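Local coordinates for OBCA, Oxalate Biosynthetic Component A (Burkholderia glumae, PDB 4NNB), which combines a family-specific N-terminal domain with a TIM-barrel-type domain that holds a magnesium ion and an oxaloacetate ion in the crystal, at residues D21-T26 and W150-Q155; Q134-G139 and V489-G494; P313-F318 and G323-P328; E348-A353 and V381-R386. All blocks are in the same frame, centred on the assembly; numbering follows the deposited sequence.

Contact 1. Residues D21-T26 and W150-Q155; sequences DPFEAT and WEHERQ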
# COMPACT_ATOMS: atom_id res chain seq x y z
N ASP A 21 -5.38 2.82 -14.42
CA ASP A 21 -6.03 3.92 -15.13
C ASP A 21 -7.52 3.58 -15.26
O ASP A 21 -7.87 2.66 -15.98
CB ASP A 21 -5.40 4.08 -16.52
CG ASP A 21 -5.91 5.30 -17.26
OD1 ASP A 21 -5.28 5.67 -18.26
OD2 ASP A 21 -6.94 5.88 -16.85
N PRO A 22 -8.39 4.32 -14.55
CA PRO A 22 -9.82 3.99 -14.60
C PRO A 22 -10.49 4.43 -15.90
O PRO A 22 -11.67 4.13 -16.09
CB PRO A 22 -10.41 4.81 -13.44
CG PRO A 22 -9.52 5.99 -13.35
CD PRO A 22 -8.13 5.48 -13.67
N PHE A 23 -9.77 5.15 -16.75
CA PHE A 23 -10.33 5.57 -18.03
C PHE A 23 -9.97 4.59 -19.15
O PHE A 23 -10.37 4.80 -20.29
CB PHE A 23 -9.88 6.98 -18.39
CG PHE A 23 -10.22 8.00 -17.35
CD1 PHE A 23 -11.53 8.40 -17.15
CD2 PHE A 23 -9.22 8.57 -16.57
CE1 PHE A 23 -11.84 9.35 -16.19
CE2 PHE A 23 -9.52 9.52 -15.60
CZ PHE A 23 -10.83 9.91 -15.41
N GLU A 24 -9.22 3.54 -18.83
CA GLU A 24 -8.88 2.53 -19.82
C GLU A 24 -9.87 1.38 -19.76
O GLU A 24 -10.52 1.18 -18.73
CB GLU A 24 -7.44 1.99 -19.64
CG GLU A 24 -6.37 2.94 -20.20
CD GLU A 24 -5.02 2.27 -20.53
OE1 GLU A 24 -4.78 1.11 -20.13
OE2 GLU A 24 -4.20 2.93 -21.21
N ALA A 25 -9.99 0.65 -20.86
CA ALA A 25 -10.87 -0.52 -20.92
C ALA A 25 -10.54 -1.50 -19.81
O ALA A 25 -9.38 -1.67 -19.44
CB ALA A 25 -10.75 -1.19 -22.27
N THR A 26 -11.57 -2.17 -19.30
CA THR A 26 -11.37 -3.13 -18.21
C THR A 26 -11.79 -4.53 -18.62
O THR A 26 -11.70 -5.47 -17.83
CB THR A 26 -12.13 -2.71 -16.94
OG1 THR A 26 -13.53 -2.56 -17.25
CG2 THR A 26 -11.59 -1.38 -16.41
N TRP A 150 -20.29 7.86 -10.77
CA TRP A 150 -19.19 8.04 -11.71
C TRP A 150 -19.31 9.44 -12.28
O TRP A 150 -20.30 9.76 -12.92
CB TRP A 150 -19.24 6.99 -12.81
CG TRP A 150 -18.25 7.16 -13.93
CD1 TRP A 150 -18.53 7.44 -15.24
CD2 TRP A 150 -16.82 7.03 -13.85
NE1 TRP A 150 -17.37 7.50 -15.97
CE2 TRP A 150 -16.31 7.25 -15.15
CE3 TRP A 150 -15.93 6.76 -12.81
CZ2 TRP A 150 -14.93 7.20 -15.43
CZ3 TRP A 150 -14.57 6.71 -13.09
CH2 TRP A 150 -14.09 6.92 -14.39
N GLU A 151 -18.31 10.29 -12.01
CA GLU A 151 -18.41 11.70 -12.37
C GLU A 151 -17.62 12.05 -13.62
O GLU A 151 -16.94 13.08 -13.66
CB GLU A 151 -17.97 12.57 -11.19
CG GLU A 151 -18.78 12.31 -9.93
CD GLU A 151 -18.49 13.32 -8.83
OE1 GLU A 151 -17.31 13.60 -8.57
OE2 GLU A 151 -19.46 13.82 -8.22
N HIS A 152 -17.71 11.20 -14.63
CA HIS A 152 -17.07 11.47 -15.91
C HIS A 152 -17.94 11.02 -17.07
O HIS A 152 -18.89 10.24 -16.90
CB HIS A 152 -15.70 10.77 -16.00
CG HIS A 152 -14.84 10.97 -14.78
ND1 HIS A 152 -14.05 12.08 -14.61
CD2 HIS A 152 -14.64 10.19 -13.69
CE1 HIS A 152 -13.39 11.98 -13.46
NE2 HIS A 152 -13.74 10.84 -12.89
N GLU A 153 -17.62 11.51 -18.26
CA GLU A 153 -18.38 11.20 -19.47
C GLU A 153 -18.14 9.77 -19.94
O GLU A 153 -19.06 8.94 -19.90
CB GLU A 153 -18.03 12.19 -20.58
CG GLU A 153 -17.09 13.32 -20.15
CD GLU A 153 -15.65 12.88 -20.00
OE1 GLU A 153 -15.19 12.04 -20.80
OE2 GLU A 153 -14.97 13.38 -19.07
N ARG A 154 -16.92 9.47 -20.36
CA ARG A 154 -16.57 8.15 -20.87
C ARG A 154 -16.22 7.15 -19.76
O ARG A 154 -15.83 7.55 -18.66
CB ARG A 154 -15.37 8.26 -21.82
CG ARG A 154 -15.46 9.40 -22.81
CD ARG A 154 -14.18 9.52 -23.64
NE ARG A 154 -14.24 10.62 -24.59
CZ ARG A 154 -14.65 10.49 -25.85
NH1 ARG A 154 -15.05 9.30 -26.30
NH2 ARG A 154 -14.67 11.54 -26.65
N GLN A 155 -16.35 5.86 -20.06
CA GLN A 155 -15.96 4.79 -19.15
C GLN A 155 -16.10 3.44 -19.84
O GLN A 155 -16.87 3.29 -20.80
CB GLN A 155 -16.81 4.78 -17.88
CG GLN A 155 -18.21 4.22 -18.09
CD GLN A 155 -19.17 4.53 -16.97
OE1 GLN A 155 -20.18 5.22 -17.18
NE2 GLN A 155 -18.89 4.02 -15.78

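Contact 2. Residues Q134-G139 and V489-G494; sequences QLTTYG and VRKARG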
# COMPACT_ATOMS: atom_id res chain seq x y z
N GLN A 134 -14.96 -2.80 -6.00
CA GLN A 134 -14.68 -2.90 -7.42
C GLN A 134 -14.90 -1.56 -8.14
O GLN A 134 -14.05 -1.11 -8.90
CB GLN A 134 -15.51 -3.99 -8.09
CG GLN A 134 -15.09 -4.23 -9.53
CD GLN A 134 -13.66 -4.68 -9.64
OE1 GLN A 134 -13.32 -5.81 -9.27
NE2 GLN A 134 -12.79 -3.81 -10.14
N LEU A 135 -16.05 -0.94 -7.88
CA LEU A 135 -16.38 0.31 -8.56
C LEU A 135 -15.51 1.49 -8.09
O LEU A 135 -15.15 2.35 -8.89
CB LEU A 135 -17.87 0.63 -8.42
CG LEU A 135 -18.83 -0.30 -9.19
CD1 LEU A 135 -20.27 0.18 -9.09
CD2 LEU A 135 -18.42 -0.43 -10.65
N THR A 136 -15.17 1.54 -6.81
CA THR A 136 -14.26 2.60 -6.35
C THR A 136 -12.82 2.37 -6.83
O THR A 136 -12.05 3.32 -6.92
CB THR A 136 -14.31 2.86 -4.82
OG1 THR A 136 -14.02 1.66 -4.09
CG2 THR A 136 -15.68 3.40 -4.40
N THR A 137 -12.48 1.11 -7.13
CA THR A 137 -11.20 0.81 -7.80
C THR A 137 -11.23 1.40 -9.20
O THR A 137 -10.21 1.83 -9.73
CB THR A 137 -10.95 -0.72 -7.89
OG1 THR A 137 -10.86 -1.27 -6.57
CG2 THR A 137 -9.66 -1.04 -8.64
N TYR A 138 -12.42 1.42 -9.80
CA TYR A 138 -12.60 1.98 -11.13
C TYR A 138 -12.83 3.50 -11.10
O TYR A 138 -13.18 4.09 -12.12
CB TYR A 138 -13.79 1.30 -11.82
CG TYR A 138 -13.54 -0.12 -12.31
CD1 TYR A 138 -12.26 -0.64 -12.42
CD2 TYR A 138 -14.61 -0.93 -12.65
CE1 TYR A 138 -12.06 -1.94 -12.88
CE2 TYR A 138 -14.43 -2.21 -13.10
CZ TYR A 138 -13.17 -2.71 -13.22
OH TYR A 138 -13.02 -4.00 -13.67
N GLY A 139 -12.65 4.12 -9.94
CA GLY A 139 -12.74 5.57 -9.83
C GLY A 139 -14.13 6.13 -9.56
O GLY A 139 -14.33 7.36 -9.59
N VAL A 489 -16.95 -0.10 3.57
CA VAL A 489 -15.55 -0.01 3.13
C VAL A 489 -15.45 0.39 1.66
O VAL A 489 -16.30 0.01 0.85
CB VAL A 489 -14.81 -1.36 3.34
CG1 VAL A 489 -13.33 -1.28 2.86
CG2 VAL A 489 -14.86 -1.79 4.80
N ARG A 490 -14.43 1.17 1.31
CA ARG A 490 -14.18 1.56 -0.08
C ARG A 490 -12.70 1.86 -0.29
O ARG A 490 -11.94 1.93 0.68
CB ARG A 490 -14.98 2.82 -0.43
CG ARG A 490 -14.64 4.03 0.47
CD ARG A 490 -15.13 5.33 -0.16
NE ARG A 490 -15.12 6.47 0.76
CZ ARG A 490 -14.08 7.28 0.93
NH1 ARG A 490 -12.96 7.07 0.24
NH2 ARG A 490 -14.14 8.29 1.78
N LYS A 491 -12.30 2.03 -1.54
CA LYS A 491 -10.94 2.45 -1.87
C LYS A 491 -10.72 3.87 -1.37
O LYS A 491 -11.59 4.75 -1.52
CB LYS A 491 -10.69 2.36 -3.38
CG LYS A 491 -10.51 0.91 -3.89
CD LYS A 491 -9.19 0.32 -3.36
CE LYS A 491 -9.10 -1.19 -3.50
NZ LYS A 491 -8.65 -1.66 -4.85
N ALA A 492 -9.57 4.09 -0.73
CA ALA A 492 -9.21 5.43 -0.28
C ALA A 492 -9.04 6.37 -1.48
O ALA A 492 -8.63 5.93 -2.55
CB ALA A 492 -7.91 5.38 0.54
N ARG A 493 -9.33 7.66 -1.29
CA ARG A 493 -9.08 8.63 -2.35
C ARG A 493 -7.60 8.98 -2.45
O ARG A 493 -7.16 9.64 -3.39
CB ARG A 493 -9.90 9.89 -2.10
CG ARG A 493 -11.41 9.68 -2.13
CD ARG A 493 -12.05 10.69 -3.05
NE ARG A 493 -11.78 10.36 -4.45
CZ ARG A 493 -11.67 11.27 -5.41
NH1 ARG A 493 -11.79 12.56 -5.12
NH2 ARG A 493 -11.44 10.90 -6.66
N GLY A 494 -6.82 8.56 -1.45
CA GLY A 494 -5.41 8.87 -1.41
C GLY A 494 -4.85 8.55 -0.04
O GLY A 494 -5.61 8.32 0.91

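Contact 3. Residues P313-F318 and G323-P328; sequences PAAVVF and GYDNAP. With OAA (oxaloacetate ion), chain C.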
# COMPACT_ATOMS: atom_id res chain seq x y z
N PRO A 313 17.99 -4.90 9.44
CA PRO A 313 19.27 -5.57 9.72
C PRO A 313 19.20 -7.11 9.81
O PRO A 313 19.84 -7.70 10.69
CB PRO A 313 19.69 -4.96 11.07
CG PRO A 313 18.37 -4.63 11.75
CD PRO A 313 17.39 -4.29 10.64
N ALA A 314 18.43 -7.71 8.91
CA ALA A 314 18.42 -9.15 8.67
C ALA A 314 17.73 -9.34 7.34
O ALA A 314 17.08 -8.41 6.84
CB ALA A 314 17.64 -9.90 9.77
N ALA A 315 17.86 -10.54 6.78
CA ALA A 315 17.10 -10.91 5.59
C ALA A 315 15.61 -10.73 5.86
O ALA A 315 15.13 -11.03 6.96
CB ALA A 315 17.40 -12.35 5.20
N VAL A 316 14.88 -10.23 4.87
CA VAL A 316 13.42 -10.09 5.01
C VAL A 316 12.80 -11.14 4.10
O VAL A 316 12.95 -11.08 2.89
CB VAL A 316 12.95 -8.68 4.63
CG1 VAL A 316 11.42 -8.58 4.71
CG2 VAL A 316 13.56 -7.64 5.57
N VAL A 317 12.14 -12.14 4.69
CA VAL A 317 11.64 -13.27 3.93
C VAL A 317 10.13 -13.38 4.13
O VAL A 317 9.67 -14.07 5.04
CB VAL A 317 12.31 -14.59 4.38
CG1 VAL A 317 11.94 -15.73 3.42
CG2 VAL A 317 13.86 -14.43 4.46
N PHE A 318 9.37 -12.67 3.29
CA PHE A 318 7.91 -12.67 3.40
C PHE A 318 7.35 -14.06 3.15
O PHE A 318 7.73 -14.71 2.17
CB PHE A 318 7.29 -11.73 2.36
CG PHE A 318 7.67 -10.28 2.51
CD1 PHE A 318 8.66 -9.73 1.71
CD2 PHE A 318 7.03 -9.47 3.43
CE1 PHE A 318 9.00 -8.38 1.83
CE2 PHE A 318 7.37 -8.12 3.56
CZ PHE A 318 8.36 -7.59 2.76
N GLY A 323 10.88 -11.50 -0.85
CA GLY A 323 11.80 -10.83 0.06
C GLY A 323 13.17 -10.46 -0.48
O GLY A 323 13.44 -10.59 -1.67
N TYR A 324 14.05 -10.00 0.41
CA TYR A 324 15.39 -9.56 -0.00
C TYR A 324 16.36 -9.64 1.17
O TYR A 324 15.99 -9.45 2.33
CB TYR A 324 15.37 -8.12 -0.56
CG TYR A 324 14.68 -7.16 0.38
CD1 TYR A 324 13.30 -7.09 0.42
CD2 TYR A 324 15.41 -6.33 1.22
CE1 TYR A 324 12.65 -6.22 1.28
CE2 TYR A 324 14.76 -5.46 2.09
CZ TYR A 324 13.38 -5.42 2.11
OH TYR A 324 12.70 -4.57 2.95
N ASP A 325 17.62 -9.91 0.84
CA ASP A 325 18.66 -10.05 1.86
C ASP A 325 19.13 -8.69 2.35
O ASP A 325 19.02 -7.68 1.66
CB ASP A 325 19.84 -10.84 1.29
CG ASP A 325 20.78 -11.39 2.38
OD1 ASP A 325 20.41 -11.41 3.57
OD2 ASP A 325 21.88 -11.83 2.02
N ASN A 326 19.64 -8.69 3.57
CA ASN A 326 20.42 -7.59 4.09
C ASN A 326 21.60 -8.20 4.81
O ASN A 326 21.52 -8.48 6.00
CB ASN A 326 19.58 -6.72 5.03
CG ASN A 326 18.35 -6.12 4.34
OD1 ASN A 326 18.44 -5.06 3.70
ND2 ASN A 326 17.22 -6.80 4.45
N ALA A 327 22.69 -8.44 4.09
CA ALA A 327 23.84 -9.17 4.64
C ALA A 327 24.69 -8.28 5.57
O ALA A 327 24.64 -7.05 5.47
CB ALA A 327 24.68 -9.71 3.52
N PRO A 328 25.49 -8.90 6.47
CA PRO A 328 26.35 -8.12 7.37
C PRO A 328 27.32 -7.16 6.66
O PRO A 328 27.49 -6.06 7.15
CB PRO A 328 27.13 -9.20 8.13
CG PRO A 328 26.21 -10.39 8.12
CD PRO A 328 25.56 -10.35 6.77
O1 OAA C . 12.51 -0.52 3.69
O2 OAA C . 10.71 0.45 2.70
O4 OAA C . 7.97 -3.87 1.59
O5 OAA C . 10.23 -4.26 1.42
O3 OAA C . 8.71 -1.13 1.78
C1 OAA C . 11.31 -0.61 3.16
C2 OAA C . 10.66 -1.97 3.10
C3 OAA C . 9.48 -2.11 2.15
C4 OAA C . 9.21 -3.48 1.68
O HOH W 1 10.25 -13.54 0.38

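Contact 4. Residues E348-A353 and V381-R386; sequences EVFNHA and VDQYRR. With OAA (oxaloacetate ion), chain C.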
# COMPACT_ATOMS: atom_id res chain seq x y z
N GLU A 348 13.27 -0.94 10.09
CA GLU A 348 12.03 -1.61 9.69
C GLU A 348 12.01 -2.96 10.39
O GLU A 348 12.72 -3.88 9.97
CB GLU A 348 11.97 -1.86 8.18
CG GLU A 348 12.18 -0.65 7.31
CD GLU A 348 11.11 0.39 7.49
OE1 GLU A 348 10.07 0.36 6.77
OE2 GLU A 348 11.31 1.27 8.34
N VAL A 349 11.22 -3.07 11.45
CA VAL A 349 11.19 -4.32 12.21
C VAL A 349 10.22 -5.32 11.57
O VAL A 349 9.03 -5.40 11.93
CB VAL A 349 10.82 -4.07 13.68
CG1 VAL A 349 10.97 -5.36 14.48
CG2 VAL A 349 11.71 -2.98 14.29
N PHE A 350 10.72 -6.08 10.61
CA PHE A 350 9.91 -7.06 9.89
C PHE A 350 9.72 -8.36 10.67
O PHE A 350 8.74 -9.07 10.47
CB PHE A 350 10.56 -7.41 8.54
CG PHE A 350 10.34 -6.38 7.45
CD1 PHE A 350 11.34 -5.46 7.13
CD2 PHE A 350 9.14 -6.35 6.74
CE1 PHE A 350 11.14 -4.52 6.11
CE2 PHE A 350 8.93 -5.41 5.73
CZ PHE A 350 9.92 -4.50 5.41
N ASN A 351 10.68 -8.69 11.53
CA ASN A 351 10.74 -10.04 12.10
C ASN A 351 11.54 -10.08 13.39
O ASN A 351 12.18 -9.10 13.75
CB ASN A 351 11.30 -11.04 11.06
CG ASN A 351 12.66 -10.61 10.52
OD1 ASN A 351 13.50 -10.08 11.25
ND2 ASN A 351 12.88 -10.81 9.22
N HIS A 352 11.51 -11.22 14.09
CA HIS A 352 12.24 -11.32 15.35
C HIS A 352 13.76 -11.29 15.16
O HIS A 352 14.49 -10.79 16.02
CB HIS A 352 11.81 -12.56 16.15
CG HIS A 352 10.44 -12.45 16.73
ND1 HIS A 352 10.16 -11.66 17.83
CD2 HIS A 352 9.26 -13.00 16.35
CE1 HIS A 352 8.87 -11.74 18.11
NE2 HIS A 352 8.30 -12.54 17.22
N ALA A 353 14.23 -11.82 14.04
CA ALA A 353 15.65 -11.76 13.73
C ALA A 353 16.13 -10.30 13.77
O ALA A 353 17.19 -10.00 14.32
CB ALA A 353 15.93 -12.37 12.37
N VAL A 381 2.22 -8.82 9.15
CA VAL A 381 2.70 -9.37 7.89
C VAL A 381 3.50 -10.64 8.19
O VAL A 381 4.52 -10.57 8.89
CB VAL A 381 3.58 -8.35 7.13
CG1 VAL A 381 4.13 -8.95 5.83
CG2 VAL A 381 2.78 -7.09 6.83
N ASP A 382 3.03 -11.78 7.69
CA ASP A 382 3.66 -13.07 8.01
C ASP A 382 5.09 -13.16 7.45
O ASP A 382 5.32 -12.85 6.28
CB ASP A 382 2.81 -14.25 7.51
CG ASP A 382 1.41 -14.28 8.12
OD1 ASP A 382 1.14 -13.62 9.14
OD2 ASP A 382 0.56 -15.01 7.57
N GLN A 383 6.02 -13.61 8.29
CA GLN A 383 7.44 -13.66 7.93
C GLN A 383 8.04 -15.02 8.20
O GLN A 383 7.57 -15.75 9.08
CB GLN A 383 8.21 -12.61 8.75
CG GLN A 383 7.75 -11.16 8.48
CD GLN A 383 8.22 -10.62 7.13
OE1 GLN A 383 9.08 -11.22 6.49
NE2 GLN A 383 7.66 -9.50 6.71
N TYR A 384 9.10 -15.37 7.46
CA TYR A 384 9.84 -16.60 7.72
C TYR A 384 11.23 -16.25 8.22
O TYR A 384 11.71 -15.13 8.03
CB TYR A 384 10.01 -17.41 6.43
CG TYR A 384 8.82 -18.25 5.99
CD1 TYR A 384 8.07 -18.99 6.91
CD2 TYR A 384 8.47 -18.32 4.65
CE1 TYR A 384 6.99 -19.77 6.49
CE2 TYR A 384 7.38 -19.09 4.23
CZ TYR A 384 6.66 -19.81 5.15
OH TYR A 384 5.60 -20.57 4.72
N ARG A 385 11.88 -17.22 8.85
CA ARG A 385 13.34 -17.20 8.97
C ARG A 385 13.83 -18.50 8.34
O ARG A 385 13.26 -19.57 8.58
CB ARG A 385 13.78 -17.10 10.44
CG ARG A 385 15.31 -17.01 10.62
CD ARG A 385 15.69 -16.75 12.07
NE ARG A 385 17.14 -16.72 12.25
CZ ARG A 385 17.74 -16.27 13.35
NH1 ARG A 385 17.01 -15.80 14.35
NH2 ARG A 385 19.07 -16.28 13.44
N ARG A 386 14.86 -18.42 7.51
CA ARG A 386 15.38 -19.61 6.85
C ARG A 386 16.65 -20.09 7.54
O ARG A 386 17.56 -19.30 7.83
CB ARG A 386 15.63 -19.35 5.37
CG ARG A 386 16.05 -20.61 4.61
CD ARG A 386 16.31 -20.33 3.15
NE ARG A 386 15.18 -19.72 2.45
CZ ARG A 386 14.16 -20.39 1.92
NH1 ARG A 386 14.09 -21.72 2.01
NH2 ARG A 386 13.20 -19.73 1.30
O1 OAA C . 12.51 -0.52 3.69
O2 OAA C . 10.71 0.45 2.70
O4 OAA C . 7.97 -3.87 1.59
O5 OAA C . 10.23 -4.26 1.42
O3 OAA C . 8.71 -1.13 1.78
C1 OAA C . 11.31 -0.61 3.16
C2 OAA C . 10.66 -1.97 3.10
C3 OAA C . 9.48 -2.11 2.15
C4 OAA C . 9.21 -3.48 1.68
O HOH W 2 5.93 -9.54 11.25
O HOH W 3 11.43 -12.38 7.38

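Contact 1. Residues D21-T26 and W150-Q155
An aromatic cluster of Phe23, Trp150 and His152 joins two loops of the N-terminal part of the chain, one leading into strand 27-29 and the other into strand 155-159. Phe23 works with the outer rim of its ring. Its CE1 stands over the centre of the imidazole, 3.7 Å from His152 CG, with the neighbouring CZ beside it; the planes are 86° apart, a T-shaped pair in which phenylalanine gives the edge and histidine the face. The same Phe23 CE1 comes within 3.8 Å of Trp150 CH2, but these two rings meet obliquely, 54° apart. Pro22 adds a looser apolar touch, its CB lying 4.3 Å from Trp150 CH2.

Hydrogen bonds within each loop brace this arrangement. With Trp150 CG anti to the backbone N (chi1 173°), the benzo end of the indole reaches the other loop, while Trp150 NE1 donates to Arg154 O at 3.1 Å, close to the ring plane, and so fixes the indole's rotation. In the other loop, a type I turn runs from Asp21 to Glu24, and Phe23 N is bound to Asp21 OD2 at 2.9 Å. His157 ties the loops further, binding Pro22 O and meeting Trp150 edge-to-face. The result is a partly exposed aromatic cluster with one T-shaped pair, its phenylalanine presented by an Asx turn.

Contact 2. Residues Q134-G139 and V489-G494
Thr136 and Thr137, in the last turn of helix 125-137, meet Lys491 on strand 489-491, the second strand of a short antiparallel hairpin with 479-481. The helix ends here in a Schellman motif: Gly139, with positive phi, is its C-prime residue, Gly139 N bonding to Thr136 O and Trp140 N to Leu135 O. The contact thus joins a helix terminus of the N-terminal domain to a strand from far along the sequence.

Thr136 takes the strand backbone. Its hydroxyl sits between the backbone N and the carbonyl carbon (chi1 57°), where OG1 accepts from Lys491 N at 3.1 Å in a nearly straight bond (169° at the hydrogen) while also bonding to Val132 O one helical turn back. Since Arg490 and Ala492 make their backbone bonds to Val480 and Leu478, the threonine serves a strand amide that lies between those two bonded positions.

Thr137 takes the lysine side chain instead. Bends at chi2 and chi4 curl the chain of Lys491 around this hydroxyl: CG and CE each come within 3.5 Å of Thr137 OG1, and Lys491 NZ donates to Thr137 OG1 at 2.8 Å. Arg197 O is a second acceptor for the ammonium group, and Thr137 OG1 also bonds to Leu133 O.

Arg490 touches the helix with its base alone, CB lying 4.1 Å from Thr136 CG2. Its guanidinium leads away into salt bridges with Asp482 and Glu497, and Arg490 NH1 donates to Lys491 O at 3.2 Å.

Contact 3. Residues P313-F318 and G323-P328
Val316 and Tyr324 form a single antiparallel bridge, a hydrogen-bonded pair that draws together the two limbs of a loop in the TIM-barrel-type domain. This loop follows strand 308-311 and precedes helix 328-341, and it contributes Phe318 and Tyr324 to the oxaloacetate pocket.

Three hydrogen bonds connect the limbs. Val316 N donates to Tyr324 O at 2.9 Å in an almost straight bond (174° at the hydrogen), and Tyr324 N returns a bond of 2.9 Å to Val316 O. Farther from the turn, Asn326 ND2 donates to Ala314 O at 2.9 Å from above the carbonyl plane. The other end of that amide, Asn326 OD1, is held by Arg292, so both ends of the side chain are engaged.

Carbon atoms make the remaining contacts between the limbs. Gly323 CA approaches Val316 O to 3.1 Å in a CA-H...O contact. The Tyr324 ring, its CG between the backbone N and the carbonyl carbon (chi1 51°), lies alongside Val316, whose CB makes a CH-pi contact 4.3 Å from the ring centroid and 17° off the normal. Phe318 turns its edge to the glycine, CD1 being 3.7 Å from Gly323 CA. Outside the two limbs, Arg281 forms a cation-pi pair with Phe318.

Both aromatic residues reach the ligand. Tyr324 OH is 2.9 Å from O5 of the oxaloacetate ion, close enough for a hydrogen bond whose proton is not settled, and Phe318 CZ approaches ligand O4 to 3.9 Å.

Contact 4. Residues E348-A353 and V381-R386
Phe350 and Asn351 pack against Gln383 without a direct hydrogen bond, in a buried contact where the turn after barrel strand 344-349 runs beside strand 383-386. The tightest approach is between carbon and carbonyl: Gln383 CG lies 3.1 Å from Phe350 O. A bend in the glutamine chain (chi2 -74°) then carries its amide obliquely past the phenylalanine ring, with the two planes 68° apart.

Water supplies the polar links. One molecule lies 3.0 Å from Phe350 O and 2.9 Å from Val381 O, bridging the two backbones. A second accepts from Asn351 ND2 at 2.8 Å and donates to Tyr384 O, also at 2.8 Å, though other acceptors may compete for its protons. Farther along, Ala353 CB lies over one face of the Arg385 guanidinium, 4.1 Å from NH1, where the extended arginine chain passes the first turn of the helix.

The tip of the Phe350 ring reaches the pocket edge on: CZ meets C2 of the oxaloacetate ion at 3.5 Å, in the ring plane. Glu348, on the preceding strand, is also part of that pocket. Asn351 N-caps helix 352-359 by way of Ile354 N and also bonds to Ala315 O. The contact therefore sits between barrel strand 344-349, the start of helix 352-359 and a small antiparallel sheet in which 383-386 is the middle strand, flanked by 317-318 and 393-395.

Overall arrangement
From the N terminus, contact 1 opens at 21-26, contact 2 opens at 134-139 before contact 1 closes at 150-155, and the two therefore cross. They also touch, Trp150 CZ3 packing 3.1 Å from Tyr138 O. Contact 2 closes only at 489-494, so the loop it encloses contains the short-range contact 3 and then contact 4, which follow in series. These last two lie about 9 Å apart between centres, share the oxaloacetate ion and meet in one small sheet through strands 317-318 and 383-386. The first pair ties the N-terminal domain together and to the hairpin at 489-491; the second, across the chain's centre, lines part of the oxaloacetate pocket at the barrel.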